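Local coordinates for putative nisin-resistance protein (Streptococcus agalactiae 515, PDB 4Y68) that probably cleaves the lantibiotic nisin as an S41-family peptidase and so confers resistance to it, at residues A[115-120]-A[149-154]; A[153-158]-A[218-223]; A[236-241]-A[277-282]; A[244-249]-A[299-304]. All coordinates share one frame; numbering follows the deposited sequence.

Overall arrangement
After the N-terminal helices and strand 110-113 the chain enters strand 118-122, passes through helix 131-147 and returns in strand 152-156, where contact 1 closes a loop of 28 residues. Contact 2 opens on that same strand, sharing Leu153 and Ile154 with contact 1, and closes when strand 218-222 arrives beside it. Contacts 3 and 4 cross along the chain: 236-241 leads into 244-249, and 277-282 precedes 299-304. Contacts 1 and 2 are neighbouring strand pairs of one mixed sheet. Contact 4 lays the C-terminal helix 297-308 against that sheet, about 8 Å from contact 2, centre to centre. Contact 3 joins the loop after helix 229-235 to the loop that follows strand 267-276 of the antiparallel sheet.

Contact 1: A[115-120]-A[149-154]; sequences NEDILL and SYKGLI
Asp117 O takes two backbone N-H groups at the start of this strand pair. Lys151 N lies 2.7 Å from Asp117 O, and Gly152 N lies 2.9 Å from the same oxygen, with the more bent bond of the two (134°). Further along, Ile154 N gives to Leu119 O at 2.9 Å, while the bond from Leu119 N to Gly152 O is weak. Asn115 OD1 accepts from Asp117 N and Ile118 N, which reach it from opposite faces of its amide plane. The first of these bonds makes an Asx turn.

The charged pair is loose. Asp117 and Lys151 run side by side in the same direction, and Lys151 CD rests 3.4 Å from Asp117 OD1. The salt bridge from Lys151 NZ to Asp117 OD1 is long, at 3.9 Å.

Apolar contacts form on both faces of the sheet. On one face Leu119 CD1 meets Tyr150 CD1 at 3.6 Å, the two side chains crossing at about a right angle. Leu153 CD2 sits over the centre of the Tyr150 ring, and Tyr150 OH bonds to Leu145 O. On the other face Leu120 CG is anti to its own N (chi1 168°), and Leu120 CD1 reaches Ile154 CG2 at 3.7 Å. Ile118 CG2 also touches Ile154 CG1.

The two parallel strands, with helix 131-147 between them in the chain, form a beta-alpha-beta unit of the peptidase domain.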
# COMPACT_ATOMS: atom_id res chain seq x y z
N ASN A 115 27.07 1.89 12.36
CA ASN A 115 28.12 1.59 13.31
C ASN A 115 27.83 0.23 13.88
O ASN A 115 26.95 -0.47 13.39
CB ASN A 115 28.23 2.68 14.39
CG ASN A 115 26.99 2.78 15.27
OD1 ASN A 115 26.28 1.80 15.51
ND2 ASN A 115 26.76 3.98 15.79
N GLU A 116 28.55 -0.16 14.92
CA GLU A 116 28.40 -1.53 15.40
C GLU A 116 26.99 -1.81 15.95
O GLU A 116 26.60 -2.97 16.10
CB GLU A 116 29.46 -1.83 16.47
CG GLU A 116 30.80 -1.15 16.23
CD GLU A 116 30.81 0.29 16.71
OE1 GLU A 116 31.61 1.11 16.19
OE2 GLU A 116 30.02 0.62 17.62
N ASP A 117 26.22 -0.76 16.23
CA ASP A 117 24.92 -0.97 16.88
C ASP A 117 23.70 -0.65 16.01
O ASP A 117 22.59 -1.09 16.30
CB ASP A 117 24.84 -0.15 18.16
CG ASP A 117 25.77 -0.68 19.23
OD1 ASP A 117 26.09 -1.88 19.16
OD2 ASP A 117 26.19 0.09 20.13
N ILE A 118 23.91 0.12 14.94
CA ILE A 118 22.81 0.62 14.12
C ILE A 118 22.89 0.20 12.64
O ILE A 118 23.90 0.46 11.98
CB ILE A 118 22.75 2.15 14.19
CG1 ILE A 118 22.55 2.62 15.64
CG2 ILE A 118 21.66 2.68 13.26
CD1 ILE A 118 22.35 4.13 15.76
N LEU A 119 21.84 -0.44 12.14
CA LEU A 119 21.70 -0.73 10.71
C LEU A 119 20.71 0.25 10.09
O LEU A 119 19.69 0.59 10.69
CB LEU A 119 21.21 -2.16 10.47
CG LEU A 119 22.00 -3.34 11.03
CD1 LEU A 119 21.49 -4.65 10.44
CD2 LEU A 119 23.49 -3.18 10.77
N LEU A 120 21.03 0.73 8.89
CA LEU A 120 20.12 1.57 8.13
C LEU A 120 19.47 0.73 7.04
O LEU A 120 20.13 0.30 6.10
CB LEU A 120 20.86 2.77 7.51
CG LEU A 120 20.09 3.58 6.45
CD1 LEU A 120 18.74 4.07 6.96
CD2 LEU A 120 20.90 4.76 5.96
N SER A 149 23.83 -8.39 13.38
CA SER A 149 23.99 -7.95 14.75
C SER A 149 23.75 -6.45 14.86
O SER A 149 24.33 -5.66 14.10
CB SER A 149 25.39 -8.33 15.24
OG SER A 149 25.80 -7.47 16.28
N TYR A 150 22.89 -6.05 15.79
CA TYR A 150 22.55 -4.64 16.00
C TYR A 150 21.84 -4.46 17.32
O TYR A 150 21.36 -5.43 17.89
CB TYR A 150 21.66 -4.11 14.86
CG TYR A 150 20.43 -4.96 14.60
CD1 TYR A 150 20.45 -5.96 13.65
CD2 TYR A 150 19.26 -4.77 15.33
CE1 TYR A 150 19.35 -6.74 13.41
CE2 TYR A 150 18.13 -5.56 15.10
CZ TYR A 150 18.19 -6.54 14.13
OH TYR A 150 17.10 -7.33 13.88
N LYS A 151 21.73 -3.22 17.76
CA LYS A 151 20.96 -2.85 18.95
C LYS A 151 19.86 -1.83 18.60
O LYS A 151 19.03 -1.47 19.45
CB LYS A 151 21.88 -2.26 20.02
CG LYS A 151 22.86 -3.24 20.65
CD LYS A 151 23.81 -2.47 21.60
CE LYS A 151 24.83 -3.38 22.30
NZ LYS A 151 25.89 -2.57 23.01
N GLY A 152 19.87 -1.35 17.37
CA GLY A 152 18.91 -0.37 16.93
C GLY A 152 18.77 -0.38 15.42
O GLY A 152 19.72 -0.74 14.72
N LEU A 153 17.61 0.04 14.92
CA LEU A 153 17.33 0.02 13.48
C LEU A 153 16.84 1.37 12.94
O LEU A 153 16.16 2.12 13.63
CB LEU A 153 16.31 -1.07 13.17
CG LEU A 153 16.79 -2.50 13.46
CD1 LEU A 153 15.64 -3.52 13.49
CD2 LEU A 153 17.82 -2.91 12.43
N ILE A 154 17.21 1.69 11.71
CA ILE A 154 16.56 2.79 11.02
C ILE A 154 15.88 2.19 9.81
O ILE A 154 16.51 1.53 8.99
CB ILE A 154 17.54 3.89 10.56
CG1 ILE A 154 18.36 4.38 11.75
CG2 ILE A 154 16.76 5.04 9.92
CD1 ILE A 154 19.22 5.58 11.43

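Contact 2: A[153-158]-A[218-223]; sequences LILDLS and IAIITN
Strands 152-156 and 218-222 are parallel neighbours in the mixed sheet of the S41 peptidase domain. Four backbone bonds join them. Ala219 N gives to Leu153 O, and Leu155 N gives to Ala219 O at 2.7 Å. Ile221 N then gives to Leu155 O, and Leu157 N to Ile221 O at 2.9 Å.

On one face Leu155 CD1 rests 3.7 Å from Ile218 CG2. Leu157 CD1 meets Ile220 CG2, also at 3.7 Å, just past the end of its strand. Phe237 covers Ile220 on this side. On the other face Ile154 CG2 is 3.5 Å from Ile221 CD1, and helix 297-308 packs over both residues.

The C-terminal ends are more polar. Asp156 has CG anti to its backbone N (chi1 -178°), and its OD1 lies 3.8 Å from Ile221 CG2. Ser158 OG gives to the syn lone pair of Asp156 OD1 at 2.7 Å. Ser158 N reaches the same oxygen from above the carboxylate plane, closing an Asx turn. Asn223 packs against Ser158, with Asn223 OD1 3.3 Å from Ser158 CA, and that OD1 accepts from Asn159 N and Lys225 N.

The pair thus changes from a buried aliphatic body to polar ends, where Asp156 OD1 holds a turn and Asn223 OD1 ties the two chain ends together.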
# COMPACT_ATOMS: atom_id res chain seq x y z
N LEU A 153 17.61 0.04 14.92
CA LEU A 153 17.33 0.02 13.48
C LEU A 153 16.84 1.37 12.94
O LEU A 153 16.16 2.12 13.63
CB LEU A 153 16.31 -1.07 13.17
CG LEU A 153 16.79 -2.50 13.46
CD1 LEU A 153 15.64 -3.52 13.49
CD2 LEU A 153 17.82 -2.91 12.43
N ILE A 154 17.21 1.69 11.71
CA ILE A 154 16.56 2.79 11.02
C ILE A 154 15.88 2.19 9.81
O ILE A 154 16.51 1.53 8.99
CB ILE A 154 17.54 3.89 10.56
CG1 ILE A 154 18.36 4.38 11.75
CG2 ILE A 154 16.76 5.04 9.92
CD1 ILE A 154 19.22 5.58 11.43
N LEU A 155 14.57 2.40 9.73
CA LEU A 155 13.75 1.87 8.65
C LEU A 155 13.39 3.04 7.78
O LEU A 155 12.70 3.93 8.23
CB LEU A 155 12.49 1.21 9.18
CG LEU A 155 12.66 0.06 10.17
CD1 LEU A 155 11.28 -0.48 10.53
CD2 LEU A 155 13.54 -1.03 9.58
N ASP A 156 13.85 3.03 6.54
CA ASP A 156 13.71 4.18 5.67
C ASP A 156 12.67 3.91 4.58
O ASP A 156 12.90 3.08 3.68
CB ASP A 156 15.06 4.55 5.06
CG ASP A 156 14.99 5.79 4.17
OD1 ASP A 156 13.97 6.53 4.23
OD2 ASP A 156 15.97 6.01 3.43
N LEU A 157 11.55 4.61 4.69
CA LEU A 157 10.42 4.49 3.78
C LEU A 157 10.31 5.69 2.84
O LEU A 157 9.31 5.82 2.14
CB LEU A 157 9.09 4.33 4.56
CG LEU A 157 8.94 3.09 5.46
CD1 LEU A 157 7.82 3.26 6.48
CD2 LEU A 157 8.75 1.80 4.67
N SER A 158 11.31 6.58 2.87
CA SER A 158 11.37 7.69 1.89
C SER A 158 11.14 7.19 0.48
O SER A 158 11.69 6.16 0.08
CB SER A 158 12.73 8.41 1.92
OG SER A 158 13.05 8.89 3.21
N ILE A 218 13.48 1.37 17.34
CA ILE A 218 13.35 1.46 15.90
C ILE A 218 13.02 2.90 15.52
O ILE A 218 12.06 3.48 16.03
CB ILE A 218 12.25 0.53 15.37
CG1 ILE A 218 12.67 -0.94 15.51
CG2 ILE A 218 11.93 0.85 13.91
CD1 ILE A 218 11.54 -1.92 15.28
N ALA A 219 13.83 3.47 14.63
CA ALA A 219 13.51 4.77 14.06
C ALA A 219 13.00 4.59 12.63
O ALA A 219 13.62 3.91 11.82
CB ALA A 219 14.71 5.68 14.10
N ILE A 220 11.87 5.21 12.33
CA ILE A 220 11.29 5.10 11.00
C ILE A 220 11.32 6.44 10.28
O ILE A 220 10.85 7.43 10.81
CB ILE A 220 9.83 4.62 11.05
CG1 ILE A 220 9.72 3.27 11.76
CG2 ILE A 220 9.29 4.46 9.66
CD1 ILE A 220 8.33 2.77 11.81
N ILE A 221 11.82 6.45 9.05
CA ILE A 221 11.90 7.70 8.30
C ILE A 221 10.89 7.71 7.15
O ILE A 221 10.73 6.71 6.44
CB ILE A 221 13.33 7.93 7.74
CG1 ILE A 221 14.33 7.96 8.89
CG2 ILE A 221 13.40 9.22 6.90
CD1 ILE A 221 15.80 8.11 8.43
N THR A 222 10.19 8.82 7.00
CA THR A 222 9.23 9.00 5.92
C THR A 222 9.49 10.35 5.26
O THR A 222 10.04 11.25 5.88
CB THR A 222 7.78 8.96 6.45
OG1 THR A 222 7.53 10.07 7.31
CG2 THR A 222 7.50 7.66 7.22
N ASN A 223 9.09 10.51 4.00
CA ASN A 223 9.10 11.83 3.39
C ASN A 223 7.80 12.03 2.63
O ASN A 223 6.93 11.18 2.72
CB ASN A 223 10.34 12.04 2.50
CG ASN A 223 10.36 11.18 1.25
OD1 ASN A 223 9.52 10.30 1.08
ND2 ASN A 223 11.34 11.43 0.36

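Contact 3: A[236-241]-A[277-282]; sequences SFKGLP and DRQGYK
The Arg278 guanidinium has Leu240 CD2 over one face, 3.7 Å from NH2, and backbone carbonyls at its edge. Ser236 O lies in the guanidinium plane and Lys238 O is tilted 21° from it. Arg278 NH2 bonds to Ser236 O at 2.7 Å and to Lys238 O at 2.8 Å. NH2 stands above both carbonyl planes, 61° out of the plane at Ser236. Arg278 NH1 adds a weak bond to Ser236 O and has a further partner in Thr180 O. The arginine chain bends at chi3 (-55°), which turns its head toward the 236-241 loop. The Tyr281 ring has Asp277 OD1 at its edge, in plane, and Lys238 NZ approaches the ring obliquely, 3.7 Å from CD2.

Lys238 is bent at chi2 and chi3, and its chain crosses Gln279 at about a right angle. Lys238 NZ gives a hydrogen bond to Gln279 OE1 at 2.8 Å, almost in line with the C=O. Its salt bridge to Asp277 OD2 is less certain, because that oxygen is modelled too close to a neighbour. The same oxygen is placed to bond Tyr283 OH, while Asp277 OD1 accepts from Tyr281 N.

Two beta turns meet here, type II from Phe237 to Leu240 and type I from Asp277 to Gly280. The carbonyl oxygens of Ser236, just before the first turn, and Lys238, within it, probably offset part of the arginine's charge. These side-chain-to-backbone bonds join the two loops.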
# COMPACT_ATOMS: atom_id res chain seq x y z
N SER A 236 1.35 0.33 10.67
CA SER A 236 1.46 -0.94 11.39
C SER A 236 2.46 -0.88 12.55
O SER A 236 2.44 -1.76 13.40
CB SER A 236 1.87 -2.05 10.44
OG SER A 236 0.99 -2.14 9.35
N PHE A 237 3.32 0.13 12.57
CA PHE A 237 4.27 0.36 13.68
C PHE A 237 3.77 1.38 14.69
O PHE A 237 4.39 1.56 15.74
CB PHE A 237 5.63 0.82 13.15
CG PHE A 237 6.40 -0.24 12.40
CD1 PHE A 237 7.33 -1.04 13.04
CD2 PHE A 237 6.19 -0.43 11.04
CE1 PHE A 237 8.04 -2.01 12.36
CE2 PHE A 237 6.88 -1.41 10.34
CZ PHE A 237 7.82 -2.20 11.01
N LYS A 238 2.67 2.07 14.38
CA LYS A 238 2.21 3.17 15.23
C LYS A 238 1.74 2.70 16.59
O LYS A 238 1.04 1.71 16.70
CB LYS A 238 1.10 3.96 14.55
CG LYS A 238 1.61 5.16 13.79
CD LYS A 238 1.37 6.43 14.55
CE LYS A 238 -0.09 6.52 14.95
NZ LYS A 238 -0.44 7.75 15.71
N GLY A 239 2.14 3.43 17.62
CA GLY A 239 1.87 3.03 18.98
C GLY A 239 2.84 2.02 19.58
O GLY A 239 2.78 1.75 20.78
N LEU A 240 3.72 1.42 18.77
CA LEU A 240 4.72 0.54 19.38
C LEU A 240 5.66 1.38 20.24
O LEU A 240 6.17 2.41 19.79
CB LEU A 240 5.51 -0.23 18.32
CG LEU A 240 4.74 -1.23 17.46
CD1 LEU A 240 5.69 -2.05 16.62
CD2 LEU A 240 3.83 -2.11 18.31
N PRO A 241 5.90 0.94 21.50
CA PRO A 241 6.63 1.79 22.46
C PRO A 241 8.11 1.93 22.14
O PRO A 241 8.74 2.88 22.58
CB PRO A 241 6.42 1.07 23.79
CG PRO A 241 6.24 -0.37 23.40
CD PRO A 241 5.46 -0.33 22.10
N ASP A 277 -5.56 3.46 12.83
CA ASP A 277 -4.44 2.74 13.41
C ASP A 277 -4.85 2.11 14.75
O ASP A 277 -6.01 2.26 15.18
CB ASP A 277 -3.21 3.66 13.55
CG ASP A 277 -3.45 4.85 14.46
OD1 ASP A 277 -4.24 4.76 15.41
OD2 ASP A 277 -2.81 5.90 14.23
N ARG A 278 -3.92 1.39 15.39
CA ARG A 278 -4.18 0.70 16.66
C ARG A 278 -4.65 1.68 17.75
O ARG A 278 -5.37 1.29 18.67
CB ARG A 278 -2.92 -0.05 17.16
CG ARG A 278 -2.83 -1.49 16.67
CD ARG A 278 -1.60 -2.25 17.25
NE ARG A 278 -0.41 -1.49 16.95
CZ ARG A 278 0.44 -1.76 15.96
NH1 ARG A 278 0.28 -2.85 15.20
NH2 ARG A 278 1.46 -0.94 15.75
N GLN A 279 -4.22 2.93 17.64
CA GLN A 279 -4.44 3.93 18.68
C GLN A 279 -5.80 4.59 18.53
O GLN A 279 -6.25 5.32 19.40
CB GLN A 279 -3.32 4.98 18.65
CG GLN A 279 -1.94 4.38 18.83
CD GLN A 279 -0.85 5.43 18.93
OE1 GLN A 279 -0.47 6.05 17.93
NE2 GLN A 279 -0.33 5.63 20.13
N GLY A 280 -6.46 4.30 17.42
CA GLY A 280 -7.79 4.81 17.17
C GLY A 280 -7.85 6.02 16.25
O GLY A 280 -8.94 6.51 15.97
N TYR A 281 -6.70 6.50 15.79
CA TYR A 281 -6.67 7.66 14.89
C TYR A 281 -7.21 7.33 13.50
O TYR A 281 -6.88 6.29 12.95
CB TYR A 281 -5.26 8.21 14.75
CG TYR A 281 -4.73 8.85 16.00
CD1 TYR A 281 -5.02 10.16 16.31
CD2 TYR A 281 -3.91 8.13 16.87
CE1 TYR A 281 -4.52 10.76 17.46
CE2 TYR A 281 -3.41 8.71 18.01
CZ TYR A 281 -3.72 10.02 18.31
OH TYR A 281 -3.22 10.60 19.45
N LYS A 282 -8.02 8.22 12.94
CA LYS A 282 -8.62 7.94 11.62
C LYS A 282 -7.86 8.60 10.47
O LYS A 282 -7.33 9.69 10.60
CB LYS A 282 -10.07 8.39 11.60
CG LYS A 282 -10.95 7.65 12.60
CD LYS A 282 -12.42 8.06 12.46
CE LYS A 282 -13.25 7.59 13.66
NZ LYS A 282 -14.73 7.75 13.47

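Contact 4: A[244-249]-A[299-304]; sequences KSFGQA and QESQSW
Trp304 and Phe246 meet obliquely, with ring planes at 56° and the Phe246 ring centre 5.6 Å from that of the Trp304 five-membered ring. The indole leaves the helix with CG opposite the backbone N (chi1 177°), which carries it toward Lys244 and Phe246. Phe246 CZ presses on Trp304 CB at 3.5 Å. Trp304 CG lies in the plane of the Phe246 ring, at its edge. One face of the Phe246 ring carries Ser301 CA, 4.0 Å from the ring centre and close to its normal, a CH-pi contact.

Lys244 runs its extended chain across the indole. Its CD stands over one face, 3.6 Å from the centroid of the five-membered ring, in a second CH-pi contact. Lys244 CB meets Trp304 CZ2 at 3.5 Å.

Residues 244-247 of the strand and 299-304 of the helix run at 155° to each other, close to antiparallel. The C-terminal helix packs across one face of the mixed sheet, and Phe246, Ser301 and Trp304 all touch Ala219 of the adjoining strand.

Glu300 crosses Phe246 obliquely, and its CB touches Phe246 CD2 at 4.0 Å. Its carboxylate oxygens bond to Thr294 OG1 and Gln292 NE2.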
# COMPACT_ATOMS: atom_id res chain seq x y z
N LYS A 244 9.84 5.18 17.00
CA LYS A 244 9.65 6.62 16.85
C LYS A 244 9.94 7.03 15.40
O LYS A 244 10.82 6.46 14.76
CB LYS A 244 10.55 7.40 17.83
CG LYS A 244 10.32 8.90 17.80
CD LYS A 244 11.21 9.65 18.80
CE LYS A 244 10.87 11.13 18.84
NZ LYS A 244 11.80 11.86 19.73
N SER A 245 9.22 8.01 14.88
CA SER A 245 9.37 8.34 13.47
C SER A 245 9.86 9.76 13.25
O SER A 245 9.53 10.64 14.04
CB SER A 245 8.04 8.14 12.75
OG SER A 245 7.09 9.08 13.23
N PHE A 246 10.61 9.97 12.16
CA PHE A 246 11.28 11.24 11.82
C PHE A 246 11.08 11.58 10.37
O PHE A 246 11.00 10.69 9.52
CB PHE A 246 12.79 11.16 12.09
CG PHE A 246 13.15 10.74 13.49
CD1 PHE A 246 13.09 9.41 13.86
CD2 PHE A 246 13.58 11.67 14.42
CE1 PHE A 246 13.43 9.03 15.16
CE2 PHE A 246 13.92 11.29 15.71
CZ PHE A 246 13.84 9.96 16.07
N GLY A 247 11.06 12.86 10.04
CA GLY A 247 11.04 13.26 8.65
C GLY A 247 9.90 14.20 8.32
O GLY A 247 9.66 15.17 9.04
N GLN A 248 9.19 13.94 7.23
CA GLN A 248 8.06 14.79 6.89
C GLN A 248 6.78 13.99 6.75
O GLN A 248 6.82 12.77 6.66
CB GLN A 248 8.33 15.56 5.60
CG GLN A 248 9.52 16.47 5.76
CD GLN A 248 10.40 16.47 4.54
OE1 GLN A 248 9.97 16.91 3.46
NE2 GLN A 248 11.62 15.95 4.68
N ALA A 249 5.66 14.71 6.75
CA ALA A 249 4.36 14.12 6.51
C ALA A 249 4.36 13.28 5.24
O ALA A 249 5.00 13.63 4.25
CB ALA A 249 3.30 15.22 6.42
N GLN A 299 20.04 12.18 10.63
CA GLN A 299 20.85 12.73 11.70
C GLN A 299 20.10 12.56 13.04
O GLN A 299 20.61 11.96 13.98
CB GLN A 299 21.17 14.20 11.43
CG GLN A 299 21.99 14.88 12.52
CD GLN A 299 22.29 16.36 12.24
OE1 GLN A 299 21.45 17.24 12.49
NE2 GLN A 299 23.48 16.64 11.73
N GLU A 300 18.88 13.08 13.09
CA GLU A 300 18.13 13.09 14.33
C GLU A 300 17.78 11.67 14.75
O GLU A 300 17.75 11.37 15.94
CB GLU A 300 16.90 13.96 14.17
CG GLU A 300 17.27 15.41 13.75
CD GLU A 300 16.17 16.44 14.02
OE1 GLU A 300 15.22 16.11 14.78
OE2 GLU A 300 16.27 17.57 13.46
N SER A 301 17.54 10.79 13.77
CA SER A 301 17.33 9.36 13.99
C SER A 301 18.44 8.65 14.76
O SER A 301 18.17 7.88 15.68
CB SER A 301 17.19 8.63 12.65
OG SER A 301 15.85 8.47 12.29
N GLN A 302 19.67 8.87 14.33
CA GLN A 302 20.81 8.21 14.97
C GLN A 302 20.96 8.69 16.40
O GLN A 302 21.14 7.89 17.31
CB GLN A 302 22.10 8.47 14.19
CG GLN A 302 22.16 7.82 12.85
CD GLN A 302 23.35 8.31 12.05
OE1 GLN A 302 24.45 7.75 12.14
NE2 GLN A 302 23.15 9.38 11.29
N SER A 303 20.87 10.00 16.60
CA SER A 303 21.01 10.55 17.93
C SER A 303 19.95 9.97 18.84
O SER A 303 20.26 9.54 19.95
CB SER A 303 20.94 12.07 17.92
OG SER A 303 19.60 12.49 17.79
N TRP A 304 18.70 9.94 18.37
CA TRP A 304 17.63 9.35 19.17
C TRP A 304 17.98 7.91 19.50
O TRP A 304 17.86 7.49 20.65
CB TRP A 304 16.28 9.43 18.46
CG TRP A 304 15.21 8.76 19.26
CD1 TRP A 304 14.63 9.24 20.40
CD2 TRP A 304 14.60 7.48 19.00
NE1 TRP A 304 13.69 8.34 20.86
CE2 TRP A 304 13.65 7.26 20.02
CE3 TRP A 304 14.76 6.51 18.00
CZ2 TRP A 304 12.86 6.10 20.08
CZ3 TRP A 304 13.98 5.36 18.05
CH2 TRP A 304 13.04 5.17 19.09